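Local coordinates for hydrogenase-specific maturation endopeptidase (Thermococcus kodakarensis, PDB 5IJA), which probably acts as an endopeptidase in the maturation of [NiFe] hydrogenase, activating that enzyme by proteolytic processing, at residues L4-G9 with F41-H46; R24-K29 with I142-A147; A83-A88 with I112-I117. All coordinates share one frame; numbering follows the deposited sequence.

The three contacts lie around one mixed, largely parallel sheet covered by helices on both faces, a three-layer alpha/beta arrangement. Interaction 1 packs the loop 41-46 against strand 3-8, and interaction 2 pairs helices 18-28 and 130-146. Interactions 1 and 2 touch where Ile5 CD1 of strand 3-8 lies 3.8 Å from Leu26 CD1 of helix 18-28. Interaction 3 sets the 83-88 loop against strand 111-118, whose other face reaches interaction 2 where Ile115 CD1 lies 3.9 Å from Ile142 CG2. Interactions 1 and 3 share the sheet without touching, their centres about 16 Å apart and on opposite sides of the chain's centre. All three join protein side chains.

Interaction 1: residues L4-G9 with F41-H46; sequences LILALG and FRLANH
The imidazole of His46 receives Leu4 at its edge: methyl CD1 of Leu4 sits near the ring plane, 3.5 Å from NE2 and 3.6 Å from CD2 of His46. It therefore meets the rim of the ring and makes no stack over a face. The same NE2 is hydrogen-bonded to Asn32 OD1, so the polar corner of the ring is satisfied beside the leucine, and His46 also rests on Leu34. The second Leu4 methyl, CD2, also skirts the ring, 4.1 Å from His46 CD2, but comes closer to Leu43. CD2 of Leu4 reaches CD1 of Leu43 at 3.6 Å, the closest purely apolar approach of the contact, and the two side chains cross obliquely. In both leucines CG is anti to the backbone N (chi1 171° in Leu4 and -180° in Leu43), which carries the branched ends into the space between strand and loop. Leu6 joins from two residues along the strand. Its CD2 approaches Leu43 CD1 at 4.1 Å, at roughly a right angle to the Leu43 chain, so that a single methyl of Leu43 touches both strand leucines. Replacing Leu4 with an alanine removes both methyls, which would probably open a gap between the His46 ring edge and Leu43 CD1 and leave that edge without its leucine neighbour. Leu43 also packs on Leu97 and Leu100 of helix 88-103, which sets its side chain between that helix and strand 3-8, while Leu4 and Leu6 both lean on Ile53 of the neighbouring strand. Across the two segments the contact is thus apolar and held by dispersion, burying 159 Å² in all; its one imidazole is hydrogen-bonded through NE2 to Asn32 OD1, so the directional bond lies outside the leucine cluster.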
loop_
_atom_site.group_PDB
_atom_site.type_symbol
_atom_site.label_atom_id
_atom_site.label_comp_id
_atom_site.label_asym_id
_atom_site.label_seq_id
_atom_site.Cartn_x
_atom_site.Cartn_y
_atom_site.Cartn_z
ATOM N N LEU A 4 -6.885 8.736 3.345
ATOM C CA LEU A 4 -6.756 7.506 4.129
ATOM C C LEU A 4 -5.618 6.660 3.575
ATOM O O LEU A 4 -5.525 6.465 2.367
ATOM C CB LEU A 4 -8.060 6.707 4.109
ATOM C CG LEU A 4 -8.071 5.287 4.690
ATOM C CD1 LEU A 4 -7.676 5.243 6.170
ATOM C CD2 LEU A 4 -9.430 4.667 4.500
ATOM N N ILE A 5 -4.744 6.179 4.450
ATOM C CA ILE A 5 -3.630 5.334 4.021
ATOM C C ILE A 5 -3.941 3.883 4.357
ATOM O O ILE A 5 -4.326 3.582 5.478
ATOM C CB ILE A 5 -2.323 5.787 4.683
ATOM C CG1 ILE A 5 -1.956 7.195 4.177
ATOM C CG2 ILE A 5 -1.211 4.791 4.428
ATOM C CD1 ILE A 5 -0.909 7.885 5.002
ATOM N N LEU A 6 -3.830 2.998 3.368
ATOM C CA LEU A 6 -4.040 1.570 3.564
ATOM C C LEU A 6 -2.705 0.854 3.482
ATOM O O LEU A 6 -2.087 0.838 2.430
ATOM C CB LEU A 6 -4.984 0.997 2.510
ATOM C CG LEU A 6 -6.356 1.645 2.363
ATOM C CD1 LEU A 6 -7.185 0.856 1.354
ATOM C CD2 LEU A 6 -7.043 1.735 3.714
ATOM N N ALA A 7 -2.260 0.269 4.590
ATOM C CA ALA A 7 -1.003 -0.461 4.586
ATOM C C ALA A 7 -1.277 -1.941 4.424
ATOM O O ALA A 7 -2.026 -2.514 5.214
ATOM C CB ALA A 7 -0.229 -0.199 5.869
ATOM N N LEU A 8 -0.646 -2.548 3.422
ATOM C CA LEU A 8 -0.850 -3.953 3.083
ATOM C C LEU A 8 0.435 -4.703 3.329
ATOM O O LEU A 8 1.505 -4.102 3.349
ATOM C CB LEU A 8 -1.251 -4.150 1.609
ATOM C CG LEU A 8 -2.284 -3.264 0.904
ATOM C CD1 LEU A 8 -2.791 -3.911 -0.375
ATOM C CD2 LEU A 8 -3.428 -2.910 1.811
ATOM N N GLY A 9 0.329 -6.020 3.480
ATOM C CA GLY A 9 1.502 -6.863 3.603
ATOM C C GLY A 9 1.411 -7.864 4.741
ATOM O O GLY A 9 0.412 -7.937 5.456
ATOM N N PHE A 41 -11.474 -6.286 3.920
ATOM C CA PHE A 41 -12.782 -6.021 4.525
ATOM C C PHE A 41 -12.682 -5.298 5.875
ATOM O O PHE A 41 -13.691 -4.840 6.428
ATOM C CB PHE A 41 -13.574 -7.327 4.650
ATOM C CG PHE A 41 -14.077 -7.840 3.327
ATOM C CD1 PHE A 41 -14.797 -7.005 2.486
ATOM C CD2 PHE A 41 -13.788 -9.122 2.901
ATOM C CE1 PHE A 41 -15.254 -7.454 1.260
ATOM C CE2 PHE A 41 -14.233 -9.579 1.676
ATOM C CZ PHE A 41 -14.967 -8.750 0.851
ATOM N N ARG A 42 -11.460 -5.171 6.397
ATOM C CA ARG A 42 -11.210 -4.287 7.533
ATOM C C ARG A 42 -11.612 -2.849 7.230
ATOM O O ARG A 42 -11.903 -2.059 8.119
ATOM C CB ARG A 42 -9.734 -4.316 7.937
ATOM C CG ARG A 42 -9.251 -5.672 8.452
ATOM C CD ARG A 42 -7.894 -5.541 9.128
ATOM N NE ARG A 42 -7.500 -6.779 9.802
ATOM C CZ ARG A 42 -6.305 -6.987 10.350
ATOM N NH1 ARG A 42 -5.375 -6.036 10.301
ATOM N NH2 ARG A 42 -6.034 -8.145 10.945
ATOM N N LEU A 43 -11.612 -2.510 5.950
ATOM C CA LEU A 43 -11.947 -1.172 5.542
ATOM C C LEU A 43 -13.426 -0.844 5.777
ATOM O O LEU A 43 -13.790 0.321 5.928
ATOM C CB LEU A 43 -11.589 -1.000 4.066
ATOM C CG LEU A 43 -11.849 0.352 3.404
ATOM C CD1 LEU A 43 -11.104 1.496 4.061
ATOM C CD2 LEU A 43 -11.446 0.213 1.962
ATOM N N ALA A 44 -14.279 -1.862 5.752
ATOM C CA ALA A 44 -15.710 -1.627 5.946
ATOM C C ALA A 44 -15.976 -0.840 7.229
ATOM O O ALA A 44 -16.736 0.138 7.236
ATOM C CB ALA A 44 -16.465 -2.953 5.965
ATOM N N ASN A 45 -15.305 -1.238 8.302
ATOM C CA ASN A 45 -15.492 -0.597 9.596
ATOM C C ASN A 45 -14.760 0.735 9.752
ATOM O O ASN A 45 -15.014 1.483 10.700
ATOM C CB ASN A 45 -15.048 -1.547 10.712
ATOM C CG ASN A 45 -15.951 -2.751 10.837
ATOM O OD1 ASN A 45 -17.172 -2.626 10.751
ATOM N ND2 ASN A 45 -15.361 -3.925 11.039
ATOM N N HIS A 46 -13.858 1.042 8.828
ATOM C CA HIS A 46 -12.951 2.161 9.037
ATOM C C HIS A 46 -13.202 3.367 8.122
ATOM O O HIS A 46 -12.994 4.516 8.517
ATOM C CB HIS A 46 -11.509 1.680 8.857
ATOM C CG HIS A 46 -10.480 2.706 9.225
ATOM N ND1 HIS A 46 -10.007 2.859 10.511
ATOM C CD2 HIS A 46 -9.844 3.638 8.478
ATOM C CE1 HIS A 46 -9.117 3.834 10.539
ATOM N NE2 HIS A 46 -9.005 4.330 9.320
#

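Interaction 2: residues R24-K29 with I142-A147; sequences RILAEK and IAEKLA
Leu26 makes the first contact, and both of its methyls turn to the partner helix: CD1 lies 3.8 Å from Ala143 CB, while CD2 rests against Glu144 CG at 3.8 Å and comes to 4.2 Å from Ala143 CB. The small alanine is therefore straddled by the leucine fork, and the aliphatic part of Glu144 extends the same apolar surface. With chi1 at -67°, Leu26 CG stands anti to its carbonyl carbon, pointing the fork across the gap. The CA atoms of Leu26 and Glu144 are 7.8 Å apart, consistent with close helix packing; Leu26 also touches Val140 and Tyr31. Lys29 follows, just beyond the end of helix 18-28, where its N makes only weak bonds to the Ile25 and Leu26 carbonyls. Its chain is extended beyond CG and runs at about a right angle to that of Glu144. The ammonium and carboxylate are oppositely charged mates, but NZ of Lys29 and OE2 of Glu144 are modelled too close together, so the exact form of this salt bridge is doubtful. The other carboxylate oxygen, OE1, is hydrogen-bonded to Tyr31 OH, which would help fix the rotation of the group. The chemistry is thus graded: a buried leucine-alanine seam joins helices 18-28 and 130-146, and at its exposed margin the glutamate offers its methylene to the leucine while its charge is probably offset by the lysine.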
loop_
_atom_site.group_PDB
_atom_site.type_symbol
_atom_site.label_atom_id
_atom_site.label_comp_id
_atom_site.label_asym_id
_atom_site.label_seq_id
_atom_site.Cartn_x
_atom_site.Cartn_y
_atom_site.Cartn_z
ATOM N N ARG A 24 3.032 2.104 9.864
ATOM C CA ARG A 24 3.278 2.392 11.272
ATOM C C ARG A 24 4.032 3.709 11.456
ATOM O O ARG A 24 3.709 4.484 12.346
ATOM C CB ARG A 24 4.035 1.238 11.932
ATOM C CG ARG A 24 3.217 -0.037 11.987
ATOM C CD ARG A 24 3.728 -1.022 13.030
ATOM N NE ARG A 24 3.033 -2.297 12.906
ATOM C CZ ARG A 24 3.578 -3.389 12.381
ATOM N NH1 ARG A 24 4.834 -3.357 11.952
ATOM N NH2 ARG A 24 2.874 -4.511 12.289
ATOM N N ILE A 25 5.012 3.982 10.600
ATOM C CA ILE A 25 5.715 5.267 10.661
ATOM C C ILE A 25 4.754 6.423 10.428
ATOM O O ILE A 25 4.783 7.420 11.139
ATOM C CB ILE A 25 6.857 5.356 9.628
ATOM C CG1 ILE A 25 7.969 4.361 9.940
ATOM C CG2 ILE A 25 7.453 6.753 9.591
ATOM C CD1 ILE A 25 9.020 4.273 8.836
ATOM N N LEU A 26 3.908 6.294 9.412
ATOM C CA LEU A 26 2.920 7.326 9.139
ATOM C C LEU A 26 1.908 7.464 10.290
ATOM O O LEU A 26 1.498 8.576 10.622
ATOM C CB LEU A 26 2.213 7.028 7.818
ATOM C CG LEU A 26 3.128 7.135 6.598
ATOM C CD1 LEU A 26 2.551 6.361 5.424
ATOM C CD2 LEU A 26 3.368 8.594 6.229
ATOM N N ALA A 27 1.522 6.343 10.901
ATOM C CA ALA A 27 0.566 6.376 12.006
ATOM C C ALA A 27 1.157 7.140 13.201
ATOM O O ALA A 27 0.479 7.965 13.816
ATOM C CB ALA A 27 0.155 4.955 12.417
ATOM N N GLU A 28 2.428 6.876 13.501
ATOM C CA GLU A 28 3.131 7.581 14.578
ATOM C C GLU A 28 3.215 9.074 14.281
ATOM O O GLU A 28 3.264 9.896 15.198
ATOM C CB GLU A 28 4.537 7.003 14.783
ATOM C CG GLU A 28 5.345 7.727 15.856
ATOM C CD GLU A 28 6.795 7.276 15.917
ATOM O OE1 GLU A 28 7.149 6.307 15.212
ATOM O OE2 GLU A 28 7.579 7.890 16.677
ATOM N N LYS A 29 3.204 9.424 12.996
ATOM C CA LYS A 29 3.277 10.827 12.584
ATOM C C LYS A 29 1.915 11.501 12.547
ATOM O O LYS A 29 1.813 12.658 12.154
ATOM C CB LYS A 29 3.921 10.960 11.208
ATOM C CG LYS A 29 5.426 10.869 11.187
ATOM C CD LYS A 29 5.921 11.137 9.763
ATOM C CE LYS A 29 7.437 11.036 9.670
ATOM N NZ LYS A 29 7.915 11.443 8.325
ATOM N N ILE A 142 6.729 9.998 -0.051
ATOM C CA ILE A 142 5.697 10.121 -1.080
ATOM C C ILE A 142 4.316 10.238 -0.446
ATOM O O ILE A 142 3.523 11.093 -0.822
ATOM C CB ILE A 142 5.734 8.920 -2.051
ATOM C CG1 ILE A 142 7.087 8.857 -2.757
ATOM C CG2 ILE A 142 4.608 9.006 -3.078
ATOM C CD1 ILE A 142 7.272 7.655 -3.679
ATOM N N ALA A 143 4.027 9.390 0.532
ATOM C CA ALA A 143 2.715 9.387 1.161
ATOM C C ALA A 143 2.414 10.703 1.901
ATOM O O ALA A 143 1.273 11.168 1.908
ATOM C CB ALA A 143 2.601 8.212 2.122
ATOM N N GLU A 144 3.423 11.290 2.543
ATOM C CA GLU A 144 3.206 12.544 3.282
ATOM C C GLU A 144 2.826 13.671 2.330
ATOM O O GLU A 144 1.982 14.513 2.649
ATOM C CB GLU A 144 4.453 12.925 4.101
ATOM C CG GLU A 144 4.753 11.965 5.253
ATOM C CD GLU A 144 5.499 12.622 6.412
ATOM O OE1 GLU A 144 4.927 13.520 7.075
ATOM O OE2 GLU A 144 6.658 12.229 6.666
ATOM N N LYS A 145 3.450 13.680 1.159
ATOM C CA LYS A 145 3.066 14.612 0.107
ATOM C C LYS A 145 1.616 14.406 -0.344
ATOM O O LYS A 145 0.894 15.377 -0.558
ATOM C CB LYS A 145 4.024 14.500 -1.083
ATOM C CG LYS A 145 5.461 14.753 -0.681
ATOM C CD LYS A 145 6.475 14.539 -1.793
ATOM C CE LYS A 145 7.848 15.030 -1.315
ATOM N NZ LYS A 145 8.985 14.416 -2.050
ATOM N N LEU A 146 1.182 13.154 -0.476
ATOM C CA LEU A 146 -0.171 12.890 -0.949
ATOM C C LEU A 146 -1.216 13.235 0.106
ATOM O O LEU A 146 -2.386 13.466 -0.209
ATOM C CB LEU A 146 -0.311 11.421 -1.380
ATOM C CG LEU A 146 0.624 10.984 -2.509
ATOM C CD1 LEU A 146 0.462 9.501 -2.826
ATOM C CD2 LEU A 146 0.357 11.823 -3.746
ATOM N N ALA A 147 -0.790 13.264 1.361
ATOM C CA ALA A 147 -1.702 13.488 2.471
ATOM C C ALA A 147 -1.523 14.889 3.034
ATOM O O ALA A 147 -0.855 15.077 4.053
ATOM C CB ALA A 147 -1.481 12.450 3.552
#

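Interaction 3: residues A83-A88 with I112-I117; sequences AEIRSA and IHFIGI
Two torsions bring Phe114 and Ser87 together. CG of Phe114 is anti to the backbone N (chi1 179°), which sends the ring off strand 111-118 toward the 83-88 loop, and Ser87 holds its OG between its own N and carbonyl carbon (chi1 60°), facing that ring. OG of Ser87 then comes to 3.9 Å from Phe114 CZ and 4.1 Å from Phe114 CE2, an oblique van der Waals contact at the far end of the ring. Ile85 approaches the neighbouring corner, its methyl CG2 standing 4.4 Å from Phe114 CE1, also obliquely. The two loop residues, one on each side of Arg86 in sequence, thus reach the ring at different carbons. Space on the strand side matters too. Gly116, two residues on, has no side chain, and a CB modelled there would fall only 2.9 Å from Phe114 CE1, so a side chain at this position would probably collide with the ring in its present rotamer. Ile59 of strand 52-59 is touched by Ile85, Ser87 and Phe114 alike, and Ile77 of helix 76-80 also meets the phenylalanine. Ser87 holds the N-cap position before helix 88-103, so its contact with Phe114 brings the start of that helix close to strand 111-118. Ser87 also touches Asp57 of strand 52-59. Only 91 Å² is buried between the segments, and serine and ring meet without a directional bond; the contact is therefore one of shape, with Ile59 touching all three side chains.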
loop_
_atom_site.group_PDB
_atom_site.type_symbol
_atom_site.label_atom_id
_atom_site.label_comp_id
_atom_site.label_asym_id
_atom_site.label_seq_id
_atom_site.Cartn_x
_atom_site.Cartn_y
_atom_site.Cartn_z
ATOM N N ALA A 83 1.588 -6.247 -15.703
ATOM C CA ALA A 83 2.852 -6.804 -16.114
ATOM C C ALA A 83 3.970 -6.409 -15.173
ATOM O O ALA A 83 4.649 -7.240 -14.577
ATOM C CB ALA A 83 3.170 -6.327 -17.516
ATOM N N GLU A 84 4.157 -5.119 -15.050
ATOM C CA GLU A 84 5.326 -4.628 -14.391
ATOM C C GLU A 84 5.466 -4.970 -12.938
ATOM O O GLU A 84 6.543 -5.228 -12.486
ATOM C CB GLU A 84 5.411 -3.144 -14.588
ATOM C CG GLU A 84 6.762 -2.712 -15.056
ATOM C CD GLU A 84 6.840 -1.233 -15.149
ATOM O OE1 GLU A 84 6.023 -0.652 -15.883
ATOM O OE2 GLU A 84 7.708 -0.672 -14.472
ATOM N N ILE A 85 4.386 -4.944 -12.196
ATOM C CA ILE A 85 4.473 -4.953 -10.748
ATOM C C ILE A 85 3.756 -6.132 -10.176
ATOM O O ILE A 85 2.710 -6.460 -10.659
ATOM C CB ILE A 85 3.778 -3.714 -10.158
ATOM C CG1 ILE A 85 4.381 -2.405 -10.663
ATOM C CG2 ILE A 85 3.832 -3.716 -8.660
ATOM C CD1 ILE A 85 5.811 -2.466 -11.140
ATOM N N ARG A 86 4.277 -6.743 -9.132
ATOM C CA ARG A 86 3.543 -7.839 -8.525
ATOM C C ARG A 86 3.361 -7.699 -7.042
ATOM O O ARG A 86 4.270 -7.901 -6.288
ATOM C CB ARG A 86 4.194 -9.185 -8.850
ATOM C CG ARG A 86 4.809 -9.185 -10.232
ATOM C CD ARG A 86 5.532 -10.480 -10.549
ATOM N NE ARG A 86 6.511 -10.278 -11.597
ATOM C CZ ARG A 86 6.349 -10.614 -12.872
ATOM N NH1 ARG A 86 5.244 -11.204 -13.292
ATOM N NH2 ARG A 86 7.310 -10.360 -13.735
ATOM N N SER A 87 2.135 -7.422 -6.628
ATOM C CA SER A 87 1.822 -7.484 -5.226
ATOM C C SER A 87 0.714 -8.435 -5.072
ATOM O O SER A 87 -0.416 -8.159 -5.398
ATOM C CB SER A 87 1.423 -6.151 -4.676
ATOM O OG SER A 87 0.313 -5.686 -5.316
ATOM N N ALA A 88 1.045 -9.541 -4.450
ATOM C CA ALA A 88 0.085 -10.569 -4.168
ATOM C C ALA A 88 -0.960 -9.913 -3.300
ATOM O O ALA A 88 -2.120 -10.246 -3.384
ATOM C CB ALA A 88 0.745 -11.716 -3.432
ATOM N N ILE A 112 -7.363 7.067 -6.064
ATOM C CA ILE A 112 -6.553 5.966 -5.552
ATOM C C ILE A 112 -5.097 6.080 -5.982
ATOM O O ILE A 112 -4.807 6.282 -7.154
ATOM C CB ILE A 112 -7.071 4.599 -6.021
ATOM C CG1 ILE A 112 -8.589 4.497 -5.853
ATOM C CG2 ILE A 112 -6.330 3.469 -5.272
ATOM C CD1 ILE A 112 -9.074 4.616 -4.424
ATOM N N HIS A 113 -4.195 5.915 -5.020
ATOM C CA HIS A 113 -2.757 5.931 -5.247
ATOM C C HIS A 113 -2.147 4.638 -4.750
ATOM O O HIS A 113 -2.599 4.087 -3.740
ATOM C CB HIS A 113 -2.111 7.116 -4.511
ATOM C CG HIS A 113 -2.414 8.444 -5.123
ATOM N ND1 HIS A 113 -1.532 9.091 -5.959
ATOM C CD2 HIS A 113 -3.499 9.247 -5.026
ATOM C CE1 HIS A 113 -2.062 10.232 -6.358
ATOM N NE2 HIS A 113 -3.249 10.358 -5.797
ATOM N N PHE A 114 -1.122 4.157 -5.444
ATOM C CA PHE A 114 -0.457 2.905 -5.081
ATOM C C PHE A 114 1.020 3.195 -4.959
ATOM O O PHE A 114 1.651 3.673 -5.894
ATOM C CB PHE A 114 -0.701 1.792 -6.129
ATOM C CG PHE A 114 -0.026 0.497 -5.804
ATOM C CD1 PHE A 114 1.277 0.253 -6.219
ATOM C CD2 PHE A 114 -0.682 -0.483 -5.073
ATOM C CE1 PHE A 114 1.915 -0.939 -5.897
ATOM C CE2 PHE A 114 -0.046 -1.691 -4.750
ATOM C CZ PHE A 114 1.253 -1.915 -5.170
ATOM N N ILE A 115 1.574 2.884 -3.793
ATOM C CA ILE A 115 3.003 2.971 -3.573
ATOM C C ILE A 115 3.524 1.567 -3.350
ATOM O O ILE A 115 3.095 0.884 -2.410
ATOM C CB ILE A 115 3.333 3.846 -2.358
ATOM C CG1 ILE A 115 2.669 5.214 -2.514
ATOM C CG2 ILE A 115 4.854 3.975 -2.206
ATOM C CD1 ILE A 115 2.824 6.118 -1.254
ATOM N N GLY A 116 4.417 1.120 -4.229
ATOM C CA GLY A 116 4.981 -0.213 -4.125
ATOM C C GLY A 116 6.452 -0.184 -3.748
ATOM O O GLY A 116 7.233 0.578 -4.322
ATOM N N ILE A 117 6.820 -1.003 -2.773
ATOM C CA ILE A 117 8.199 -1.075 -2.302
ATOM C C ILE A 117 8.789 -2.407 -2.727
ATOM O O ILE A 117 8.325 -3.466 -2.288
ATOM C CB ILE A 117 8.287 -0.923 -0.775
ATOM C CG1 ILE A 117 7.646 0.396 -0.334
ATOM C CG2 ILE A 117 9.744 -1.000 -0.302
ATOM C CD1 ILE A 117 7.294 0.427 1.152
#